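Local coordinates for protein putative sugar isomerase (Parabacteroides distasonis, PDB 3LMZ) that probably acts as a sugar isomerase built on a xylose isomerase-like TIM barrel, at residues A[12-20]-A[247-257]; A[154-165]-A[181-191]. All coordinates share one frame; numbering follows the deposited sequence.

Interaction 1 of 2, residues A[12-20]-A[247-257]; sequences PKAVNPFHL and IGYFKAVSDLT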
loop_
_atom_site.group_PDB
_atom_site.type_symbol
_atom_site.label_atom_id
_atom_site.label_comp_id
_atom_site.label_asym_id
_atom_site.label_seq_id
_atom_site.Cartn_x
_atom_site.Cartn_y
_atom_site.Cartn_z
ATOM N N PRO A 12 -3.293 -11.144 15.887
ATOM C CA PRO A 12 -3.102 -12.071 14.766
ATOM C C PRO A 12 -3.841 -11.613 13.547
ATOM O O PRO A 12 -4.950 -11.148 13.686
ATOM C CB PRO A 12 -3.729 -13.387 15.294
ATOM C CG PRO A 12 -3.648 -13.295 16.713
ATOM C CD PRO A 12 -3.824 -11.843 17.074
ATOM N N LYS A 13 -3.229 -11.785 12.381
ATOM C CA LYS A 13 -3.927 -11.480 11.130
ATOM C C LYS A 13 -5.064 -12.461 10.879
ATOM O O LYS A 13 -4.931 -13.653 11.156
ATOM C CB LYS A 13 -2.993 -11.502 9.953
ATOM C CG LYS A 13 -1.930 -10.431 10.072
ATOM C CD LYS A 13 -0.911 -10.438 8.969
ATOM C CE LYS A 13 0.037 -9.285 9.120
ATOM N NZ LYS A 13 1.024 -9.298 8.031
ATOM N N ALA A 14 -6.179 -11.924 10.380
ATOM C CA ALA A 14 -7.363 -12.734 10.070
ATOM C C ALA A 14 -7.059 -13.796 9.020
ATOM O O ALA A 14 -6.168 -13.640 8.184
ATOM C CB ALA A 14 -8.536 -11.832 9.637
ATOM N N VAL A 15 -7.768 -14.919 9.142
ATOM C CA VAL A 15 -7.680 -16.027 8.177
ATOM C C VAL A 15 -8.659 -15.787 7.063
ATOM O O VAL A 15 -9.786 -15.376 7.318
ATOM C CB VAL A 15 -7.989 -17.386 8.880
ATOM C CG1 VAL A 15 -8.030 -18.541 7.886
ATOM C CG2 VAL A 15 -6.964 -17.639 9.995
ATOM N N ASN A 16 -8.207 -15.969 5.819
ATOM C CA ASN A 16 -9.074 -15.777 4.655
ATOM C C ASN A 16 -8.966 -16.963 3.733
ATOM O O ASN A 16 -7.924 -17.584 3.627
ATOM C CB ASN A 16 -8.638 -14.527 3.878
ATOM C CG ASN A 16 -8.832 -13.247 4.687
ATOM O OD1 ASN A 16 -9.971 -12.883 4.979
ATOM N ND2 ASN A 16 -7.735 -12.547 5.039
ATOM N N PRO A 17 -10.063 -17.329 3.078
ATOM C CA PRO A 17 -10.056 -18.524 2.202
ATOM C C PRO A 17 -9.474 -18.331 0.801
ATOM O O PRO A 17 -9.196 -19.315 0.092
ATOM C CB PRO A 17 -11.538 -18.845 2.068
ATOM C CG PRO A 17 -12.229 -17.512 2.163
ATOM C CD PRO A 17 -11.394 -16.699 3.176
ATOM N N PHE A 18 -9.452 -17.075 0.374
ATOM C CA PHE A 18 -8.978 -16.686 -0.931
ATOM C C PHE A 18 -7.453 -16.498 -0.957
ATOM O O PHE A 18 -6.811 -16.380 0.076
ATOM C CB PHE A 18 -9.711 -15.402 -1.392
ATOM C CG PHE A 18 -9.249 -14.175 -0.666
ATOM C CD1 PHE A 18 -8.050 -13.566 -0.989
ATOM C CD2 PHE A 18 -9.969 -13.668 0.361
ATOM C CE1 PHE A 18 -7.583 -12.468 -0.292
ATOM C CE2 PHE A 18 -9.452 -12.475 1.074
ATOM C CZ PHE A 18 -8.307 -11.943 0.714
ATOM N N HIS A 19 -6.909 -16.402 -2.162
ATOM C CA HIS A 19 -5.487 -16.179 -2.381
ATOM C C HIS A 19 -5.290 -14.875 -3.175
ATOM O O HIS A 19 -5.952 -14.628 -4.178
ATOM C CB HIS A 19 -4.922 -17.323 -3.170
ATOM C CG HIS A 19 -5.235 -18.660 -2.589
ATOM N ND1 HIS A 19 -4.515 -19.174 -1.539
ATOM C CD2 HIS A 19 -6.212 -19.563 -2.871
ATOM C CE1 HIS A 19 -5.010 -20.359 -1.225
ATOM N NE2 HIS A 19 -6.043 -20.614 -2.007
ATOM N N LEU A 20 -4.353 -14.043 -2.750
ATOM C CA LEU A 20 -3.997 -12.815 -3.422
ATOM C C LEU A 20 -3.113 -13.105 -4.644
ATOM O O LEU A 20 -2.077 -13.784 -4.559
ATOM C CB LEU A 20 -3.239 -11.895 -2.452
ATOM C CG LEU A 20 -2.819 -10.526 -2.988
ATOM C CD1 LEU A 20 -4.001 -9.702 -3.529
ATOM C CD2 LEU A 20 -2.138 -9.669 -1.902
ATOM N N ILE A 247 -2.101 -2.872 -3.073
ATOM C CA ILE A 247 -1.786 -4.117 -2.410
ATOM C C ILE A 247 -1.702 -3.897 -0.895
ATOM O O ILE A 247 -2.220 -4.705 -0.088
ATOM C CB ILE A 247 -0.514 -4.769 -3.030
ATOM C CG1 ILE A 247 -0.801 -5.289 -4.446
ATOM C CG2 ILE A 247 0.034 -5.830 -2.077
ATOM C CD1 ILE A 247 -1.892 -6.353 -4.584
ATOM N N GLY A 248 -1.030 -2.842 -0.474
ATOM C CA GLY A 248 -0.986 -2.545 0.950
ATOM C C GLY A 248 -2.330 -2.341 1.590
ATOM O O GLY A 248 -2.605 -2.857 2.629
ATOM N N TYR A 249 -3.180 -1.553 0.931
ATOM C CA TYR A 249 -4.501 -1.285 1.433
ATOM C C TYR A 249 -5.262 -2.631 1.525
ATOM O O TYR A 249 -5.900 -2.987 2.513
ATOM C CB TYR A 249 -5.241 -0.277 0.604
ATOM C CG TYR A 249 -6.424 0.384 1.298
ATOM C CD1 TYR A 249 -7.613 -0.269 1.430
ATOM C CD2 TYR A 249 -6.308 1.675 1.838
ATOM C CE1 TYR A 249 -8.692 0.333 2.143
ATOM C CE2 TYR A 249 -7.343 2.263 2.508
ATOM C CZ TYR A 249 -8.527 1.593 2.669
ATOM O OH TYR A 249 -9.550 2.190 3.360
ATOM N N PHE A 250 -5.233 -3.442 0.473
ATOM C CA PHE A 250 -5.976 -4.691 0.425
ATOM C C PHE A 250 -5.439 -5.678 1.456
ATOM O O PHE A 250 -6.214 -6.452 2.076
ATOM C CB PHE A 250 -5.895 -5.309 -0.977
ATOM C CG PHE A 250 -6.783 -6.515 -1.163
ATOM C CD1 PHE A 250 -8.114 -6.361 -1.443
ATOM C CD2 PHE A 250 -6.275 -7.780 -1.001
ATOM C CE1 PHE A 250 -8.950 -7.477 -1.603
ATOM C CE2 PHE A 250 -7.110 -8.893 -1.130
ATOM C CZ PHE A 250 -8.430 -8.727 -1.412
ATOM N N LYS A 251 -4.112 -5.735 1.657
ATOM C CA LYS A 251 -3.564 -6.626 2.684
ATOM C C LYS A 251 -4.143 -6.252 4.073
ATOM O O LYS A 251 -4.539 -7.101 4.867
ATOM C CB LYS A 251 -2.044 -6.569 2.740
ATOM C CG LYS A 251 -1.327 -7.320 1.621
ATOM C CD LYS A 251 0.196 -7.117 1.741
ATOM C CE LYS A 251 0.987 -7.891 0.716
ATOM N NZ LYS A 251 2.488 -7.722 0.918
ATOM N N ALA A 252 -4.166 -4.948 4.351
ATOM C CA ALA A 252 -4.705 -4.495 5.613
ATOM C C ALA A 252 -6.154 -4.846 5.782
ATOM O O ALA A 252 -6.535 -5.327 6.836
ATOM C CB ALA A 252 -4.497 -2.989 5.819
ATOM N N VAL A 253 -6.979 -4.590 4.765
ATOM C CA VAL A 253 -8.394 -4.995 4.852
ATOM C C VAL A 253 -8.518 -6.507 5.118
ATOM O O VAL A 253 -9.301 -6.934 5.964
ATOM C CB VAL A 253 -9.219 -4.586 3.631
ATOM C CG1 VAL A 253 -10.690 -5.062 3.791
ATOM C CG2 VAL A 253 -9.176 -3.106 3.443
ATOM N N SER A 254 -7.665 -7.289 4.461
ATOM C CA SER A 254 -7.696 -8.780 4.599
ATOM C C SER A 254 -7.350 -9.199 6.041
ATOM O O SER A 254 -7.924 -10.139 6.601
ATOM C CB SER A 254 -6.697 -9.414 3.654
ATOM O OG SER A 254 -7.058 -9.135 2.309
ATOM N N ASP A 255 -6.393 -8.460 6.620
ATOM C CA ASP A 255 -5.853 -8.796 7.925
ATOM C C ASP A 255 -6.761 -8.395 9.091
ATOM O O ASP A 255 -6.813 -9.074 10.150
ATOM C CB ASP A 255 -4.519 -8.067 8.174
ATOM C CG ASP A 255 -3.381 -8.576 7.333
ATOM O OD1 ASP A 255 -3.514 -9.641 6.673
ATOM O OD2 ASP A 255 -2.358 -7.839 7.318
ATOM N N LEU A 256 -7.452 -7.258 8.941
ATOM C CA LEU A 256 -8.102 -6.551 10.058
ATOM C C LEU A 256 -9.621 -6.668 10.048
ATOM O O LEU A 256 -10.285 -6.321 11.050
ATOM C CB LEU A 256 -7.679 -5.072 10.029
ATOM C CG LEU A 256 -6.177 -4.771 10.241
ATOM C CD1 LEU A 256 -5.956 -3.300 10.041
ATOM C CD2 LEU A 256 -5.655 -5.231 11.623
ATOM N N THR A 257 -10.187 -7.118 8.924
ATOM C CA THR A 257 -11.648 -7.215 8.804
ATOM C C THR A 257 -12.063 -8.472 9.549
ATOM O O THR A 257 -11.375 -9.499 9.589
ATOM C CB THR A 257 -12.095 -7.274 7.335
ATOM O OG1 THR A 257 -11.757 -6.036 6.726
ATOM C CG2 THR A 257 -13.600 -7.495 7.220
ATOM O OXT THR A 257 -13.141 -8.496 10.168
HETATM O O HOH W 1 -5.759 -8.736 12.734
HETATM O O HOH W 2 -0.570 -8.721 5.561
HETATM O O HOH W 3 -4.809 -11.969 6.418
#
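Ala14 and Asn16 tie the N-terminal arm of this TIM barrel to the last turns of its C-terminal helix, 240-256, shortly before the arm enters strand 19-22. Ala14 N donates to Asp255 O (2.9 Å) and Asn16 ND2 to Ser254 O (2.9 Å), so two successive carbonyls at the helix end, where no further turn follows, find donors in the arm. The amide bond is almost straight, 176° at the hydrogen, and Ser254 O lies in the Asn16 amide plane, yet ND2 sits above the Ser254 carbonyl plane and not on a lone pair. OD1, on the other side of that amide, accepts from Arg220 NE of helix 212-221. With alanine in place of Asn16, Ser254 O and Arg220 NE would probably lose these mates, and the arm part of its tie to two helices.

Asp255 O accepts a second hydrogen bond, from a water that also donates to Pro12 O. The extended Lys13 chain runs alongside Asp255, pointing the same way, and its salt bridge is long, NZ to OD2 3.8 Å; a water fills in, accepting from NZ and donating to OD2. The stronger partners of both groups belong to the second subunit: Gly206 O for Lys13 and the Tyr249 hydroxyl for Asp255.

Ser254 OG, beside its backbone N (chi1 -63°), turns back to its helix and donates to Phe250 O (2.8 Å), on the opposite face of that carbonyl from Ser254 N. Ser254 OG also meets the edge of the Phe18 ring, 3.5 Å from Phe18 CZ. Further in, the Phe18 and Phe250 rings come together obliquely, planes at 60°, with Phe18 CE1 3.7 Å from Phe250 CE2, while Leu20 CD1 rests 3.9 Å from Phe250 CD2.

Interaction 2 of 2, residues A[154-165]-A[181-191]; sequences LDPRIGMCLDVG and YHTRVFDMHIK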
loop_
_atom_site.group_PDB
_atom_site.type_symbol
_atom_site.label_atom_id
_atom_site.label_comp_id
_atom_site.label_asym_id
_atom_site.label_seq_id
_atom_site.Cartn_x
_atom_site.Cartn_y
_atom_site.Cartn_z
ATOM N N LEU A 154 -25.882 -24.321 -18.012
ATOM C CA LEU A 154 -24.814 -25.040 -18.666
ATOM C C LEU A 154 -23.946 -25.785 -17.625
ATOM O O LEU A 154 -24.259 -25.795 -16.439
ATOM C CB LEU A 154 -23.960 -24.098 -19.511
ATOM C CG LEU A 154 -24.738 -23.324 -20.593
ATOM C CD1 LEU A 154 -23.767 -22.461 -21.378
ATOM C CD2 LEU A 154 -25.562 -24.297 -21.502
ATOM N N ASP A 155 -22.867 -26.392 -18.063
ATOM C CA ASP A 155 -22.042 -27.191 -17.189
ATOM C C ASP A 155 -21.639 -26.355 -15.943
ATOM O O ASP A 155 -21.315 -25.167 -16.063
ATOM C CB ASP A 155 -20.776 -27.582 -17.953
ATOM C CG ASP A 155 -19.981 -28.656 -17.270
ATOM O OD1 ASP A 155 -19.329 -28.314 -16.248
ATOM O OD2 ASP A 155 -20.047 -29.835 -17.721
ATOM N N PRO A 156 -21.637 -26.996 -14.762
ATOM C CA PRO A 156 -21.262 -26.315 -13.528
ATOM C C PRO A 156 -19.858 -25.707 -13.524
ATOM O O PRO A 156 -19.573 -24.816 -12.696
ATOM C CB PRO A 156 -21.351 -27.418 -12.505
ATOM C CG PRO A 156 -22.303 -28.347 -13.020
ATOM C CD PRO A 156 -22.160 -28.348 -14.504
ATOM N N ARG A 157 -18.952 -26.184 -14.404
ATOM C CA ARG A 157 -17.603 -25.670 -14.500
ATOM C C ARG A 157 -17.422 -24.355 -15.289
ATOM O O ARG A 157 -16.324 -23.843 -15.375
ATOM C CB ARG A 157 -16.691 -26.772 -15.031
ATOM C CG ARG A 157 -16.474 -27.933 -14.070
ATOM C CD ARG A 157 -15.894 -29.138 -14.755
ATOM N NE ARG A 157 -16.861 -29.735 -15.683
ATOM C CZ ARG A 157 -16.755 -30.936 -16.223
ATOM N NH1 ARG A 157 -15.730 -31.746 -15.943
ATOM N NH2 ARG A 157 -17.724 -31.399 -17.026
ATOM N N ILE A 158 -18.519 -23.833 -15.849
ATOM C CA ILE A 158 -18.536 -22.572 -16.531
ATOM C C ILE A 158 -19.134 -21.507 -15.614
ATOM O O ILE A 158 -20.206 -21.646 -15.073
ATOM C CB ILE A 158 -19.330 -22.604 -17.821
ATOM C CG1 ILE A 158 -18.858 -23.725 -18.751
ATOM C CG2 ILE A 158 -19.193 -21.252 -18.484
ATOM C CD1 ILE A 158 -19.738 -23.942 -20.018
ATOM N N GLY A 159 -18.371 -20.445 -15.389
ATOM C CA GLY A 159 -18.833 -19.330 -14.565
ATOM C C GLY A 159 -18.204 -18.012 -14.980
ATOM O O GLY A 159 -17.941 -17.773 -16.145
HETATM N N MSE A 160 -17.898 -17.231 -13.963
HETATM C CA MSE A 160 -17.407 -15.859 -14.115
HETATM C C MSE A 160 -16.103 -15.616 -13.386
HETATM O O MSE A 160 -15.776 -16.255 -12.380
HETATM C CB MSE A 160 -18.448 -14.813 -13.632
HETATM C CG MSE A 160 -18.657 -14.750 -12.114
HETATM SE SE MSE A 160 -20.097 -13.559 -11.696
HETATM C CE MSE A 160 -21.522 -14.706 -12.250
ATOM N N CYS A 161 -15.348 -14.661 -13.974
ATOM C CA CYS A 161 -14.284 -13.889 -13.321
ATOM C C CYS A 161 -15.017 -12.627 -12.875
ATOM O O CYS A 161 -15.381 -11.741 -13.685
ATOM C CB CYS A 161 -13.117 -13.589 -14.295
ATOM S SG CYS A 161 -12.010 -12.457 -13.477
ATOM N N LEU A 162 -15.327 -12.627 -11.577
ATOM C CA LEU A 162 -16.101 -11.526 -10.996
ATOM C C LEU A 162 -15.161 -10.342 -10.925
ATOM O O LEU A 162 -14.266 -10.279 -10.087
ATOM C CB LEU A 162 -16.667 -11.828 -9.610
ATOM C CG LEU A 162 -17.317 -10.659 -8.887
ATOM C CD1 LEU A 162 -18.477 -10.110 -9.648
ATOM C CD2 LEU A 162 -17.679 -11.108 -7.498
ATOM N N ASP A 163 -15.419 -9.346 -11.760
ATOM C CA ASP A 163 -14.616 -8.108 -11.774
ATOM C C ASP A 163 -15.423 -7.097 -10.957
ATOM O O ASP A 163 -16.445 -6.560 -11.384
ATOM C CB ASP A 163 -14.384 -7.650 -13.215
ATOM C CG ASP A 163 -13.428 -6.454 -13.316
ATOM O OD1 ASP A 163 -13.665 -5.480 -12.546
ATOM O OD2 ASP A 163 -12.453 -6.592 -14.134
ATOM N N VAL A 164 -14.920 -6.778 -9.790
ATOM C CA VAL A 164 -15.704 -6.003 -8.859
ATOM C C VAL A 164 -15.864 -4.563 -9.366
ATOM O O VAL A 164 -16.905 -3.938 -9.158
ATOM C CB VAL A 164 -15.096 -6.057 -7.474
ATOM C CG1 VAL A 164 -15.019 -7.533 -7.007
ATOM C CG2 VAL A 164 -13.695 -5.330 -7.322
ATOM N N GLY A 165 -14.836 -4.061 -10.070
ATOM C CA GLY A 165 -14.860 -2.700 -10.557
ATOM C C GLY A 165 -15.821 -2.532 -11.700
ATOM O O GLY A 165 -16.653 -1.603 -11.734
ATOM N N TYR A 181 -24.209 -15.466 -6.613
ATOM C CA TYR A 181 -23.619 -16.208 -7.754
ATOM C C TYR A 181 -22.395 -17.028 -7.408
ATOM O O TYR A 181 -21.768 -17.575 -8.296
ATOM C CB TYR A 181 -23.291 -15.245 -8.901
ATOM C CG TYR A 181 -24.450 -14.369 -9.352
ATOM C CD1 TYR A 181 -25.739 -14.900 -9.456
ATOM C CD2 TYR A 181 -24.271 -13.053 -9.749
ATOM C CE1 TYR A 181 -26.835 -14.117 -9.893
ATOM C CE2 TYR A 181 -25.361 -12.261 -10.154
ATOM C CZ TYR A 181 -26.632 -12.813 -10.254
ATOM O OH TYR A 181 -27.706 -12.060 -10.682
ATOM N N HIS A 182 -22.015 -17.053 -6.137
ATOM C CA HIS A 182 -20.775 -17.736 -5.705
ATOM C C HIS A 182 -20.515 -19.119 -6.243
ATOM O O HIS A 182 -19.353 -19.455 -6.507
ATOM C CB HIS A 182 -20.619 -17.729 -4.159
ATOM C CG HIS A 182 -21.562 -18.623 -3.445
ATOM N ND1 HIS A 182 -22.839 -18.247 -3.094
ATOM C CD2 HIS A 182 -21.416 -19.911 -3.048
ATOM C CE1 HIS A 182 -23.448 -19.275 -2.526
ATOM N NE2 HIS A 182 -22.604 -20.293 -2.489
ATOM N N THR A 183 -21.574 -19.895 -6.488
ATOM C CA THR A 183 -21.373 -21.243 -7.015
ATOM C C THR A 183 -20.732 -21.265 -8.421
ATOM O O THR A 183 -20.164 -22.296 -8.860
ATOM C CB THR A 183 -22.695 -22.030 -7.034
ATOM O OG1 THR A 183 -23.689 -21.302 -7.780
ATOM C CG2 THR A 183 -23.209 -22.233 -5.574
ATOM N N ARG A 184 -20.812 -20.140 -9.125
ATOM C CA ARG A 184 -20.148 -19.981 -10.417
ATOM C C ARG A 184 -19.135 -18.823 -10.446
ATOM O O ARG A 184 -18.927 -18.277 -11.492
ATOM C CB ARG A 184 -21.201 -19.793 -11.512
ATOM C CG ARG A 184 -22.013 -21.062 -11.724
ATOM C CD ARG A 184 -23.063 -20.859 -12.773
ATOM N NE ARG A 184 -23.889 -22.039 -13.017
ATOM C CZ ARG A 184 -23.598 -23.045 -13.850
ATOM N NH1 ARG A 184 -22.478 -23.082 -14.536
ATOM N NH2 ARG A 184 -24.465 -24.054 -14.010
ATOM N N VAL A 185 -18.568 -18.398 -9.304
ATOM C CA VAL A 185 -17.469 -17.421 -9.327
ATOM C C VAL A 185 -16.157 -18.208 -9.154
ATOM O O VAL A 185 -15.873 -18.771 -8.071
ATOM C CB VAL A 185 -17.599 -16.355 -8.220
ATOM C CG1 VAL A 185 -16.379 -15.418 -8.178
ATOM C CG2 VAL A 185 -18.929 -15.542 -8.399
ATOM N N PHE A 186 -15.366 -18.266 -10.234
ATOM C CA PHE A 186 -14.167 -19.105 -10.239
ATOM C C PHE A 186 -12.881 -18.314 -10.199
ATOM O O PHE A 186 -11.798 -18.879 -10.067
ATOM C CB PHE A 186 -14.225 -20.115 -11.415
ATOM C CG PHE A 186 -15.409 -21.055 -11.325
ATOM C CD1 PHE A 186 -15.762 -21.666 -10.116
ATOM C CD2 PHE A 186 -16.223 -21.278 -12.425
ATOM C CE1 PHE A 186 -16.849 -22.510 -10.026
ATOM C CE2 PHE A 186 -17.312 -22.096 -12.316
ATOM C CZ PHE A 186 -17.618 -22.705 -11.124
ATOM N N ASP A 187 -13.007 -17.011 -10.391
ATOM C CA ASP A 187 -11.857 -16.091 -10.339
ATOM C C ASP A 187 -12.407 -14.717 -10.026
ATOM O O ASP A 187 -13.620 -14.462 -10.126
ATOM C CB ASP A 187 -11.108 -16.087 -11.672
ATOM C CG ASP A 187 -9.767 -15.372 -11.635
ATOM O OD1 ASP A 187 -8.930 -15.796 -10.835
ATOM O OD2 ASP A 187 -9.559 -14.555 -12.518
HETATM N N MSE A 188 -11.523 -13.798 -9.632
HETATM C CA MSE A 188 -11.974 -12.465 -9.306
HETATM C C MSE A 188 -10.847 -11.503 -9.675
HETATM O O MSE A 188 -9.689 -11.775 -9.368
HETATM C CB MSE A 188 -12.222 -12.327 -7.812
HETATM C CG MSE A 188 -12.980 -11.084 -7.410
HETATM SE SE MSE A 188 -13.219 -10.973 -5.464
HETATM C CE MSE A 188 -14.229 -12.740 -5.392
ATOM N N HIS A 189 -11.235 -10.380 -10.292
ATOM C CA HIS A 189 -10.341 -9.219 -10.429
ATOM C C HIS A 189 -10.773 -8.208 -9.380
ATOM O O HIS A 189 -11.916 -7.680 -9.413
ATOM C CB HIS A 189 -10.406 -8.646 -11.857
ATOM C CG HIS A 189 -9.756 -9.524 -12.880
ATOM N ND1 HIS A 189 -9.603 -9.160 -14.201
ATOM C CD2 HIS A 189 -9.134 -10.721 -12.742
ATOM C CE1 HIS A 189 -8.948 -10.124 -14.841
ATOM N NE2 HIS A 189 -8.646 -11.080 -13.982
ATOM N N ILE A 190 -9.809 -7.847 -8.530
ATOM C CA ILE A 190 -9.953 -6.760 -7.558
ATOM C C ILE A 190 -9.363 -5.516 -8.170
ATOM O O ILE A 190 -8.373 -5.584 -8.913
ATOM C CB ILE A 190 -9.362 -7.097 -6.164
ATOM C CG1 ILE A 190 -7.899 -7.529 -6.251
ATOM C CG2 ILE A 190 -10.204 -8.220 -5.494
ATOM C CD1 ILE A 190 -7.222 -7.540 -4.919
ATOM N N LYS A 191 -10.026 -4.389 -7.917
ATOM C CA LYS A 191 -9.654 -3.063 -8.416
ATOM C C LYS A 191 -10.656 -2.124 -7.752
ATOM O O LYS A 191 -11.658 -2.583 -7.144
ATOM C CB LYS A 191 -9.774 -2.970 -9.960
ATOM C CG LYS A 191 -11.165 -3.369 -10.483
ATOM C CD LYS A 191 -11.270 -3.331 -12.008
ATOM C CE LYS A 191 -10.409 -4.381 -12.663
ATOM N NZ LYS A 191 -10.761 -4.486 -14.163
HETATM O O HOH W 4 -20.994 -24.360 -10.548
#
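Met160, a selenomethionine, and Val185 meet on the helix-facing side of two parallel barrel strands, 158-163 and 185-190, joined as a beta-alpha-beta crossover through helices 164-169 and 174-181. Met160 CG lies 3.8 Å from Val185 CG2, and the chain bends at chi3 (74°) to bring CE against Tyr181 CB. Val185 CG1 reaches over to Leu162 CB, 3.9 Å away.

Beneath this layer the backbones pair with a beta bulge: Met160 O accepts from Phe186 N (3.0 Å) and weakly from Asp187 N. On the sheet's other face, Cys161 SG sits over the His189 ring, 3.6 Å from its centroid.

The main polar clusters lie towards the two strand ends. At the N-terminal end, extended Arg184 places its guanidinium among three carbonyls: NH2 donates to Leu154 O, while NH1 serves both Asp155 O and Ile158 O, the last in the carbonyl plane. Asp155 O also receives Ile158 N, from its opposite face, which closes a type I turn. At the C-terminal end Asp163 and Lys191 cross at about a right angle; Glu231 and Glu233 form further salt bridges with Lys191, and His132 NE2 hydrogen-bonds Asp163 OD2. Lys191 NZ meets the syn lone pair of Asp163 OD2 at 2.7 Å.

How the interactions relate
Interaction 1 joins the two chain ends on the outer side of the barrel, and the strands of interaction 2 belong to the chain between its segments. Their centres are about 20 Å apart, but they meet through Ile190, whose CD1 lies 3.7 Å from Phe250 CE1 and 4.1 Å from Leu20 CD1. Strand 227-230 pairs with both 19-22 and 185-193, so one sheet runs through both. Interaction 2 runs up to what is probably a ligand pocket: the Lys191 side chain is about 3 Å from a bound citrate, probably from the crystallisation liquor, though molecules of this kind often settle in pockets. Interaction 1 instead faces the second subunit.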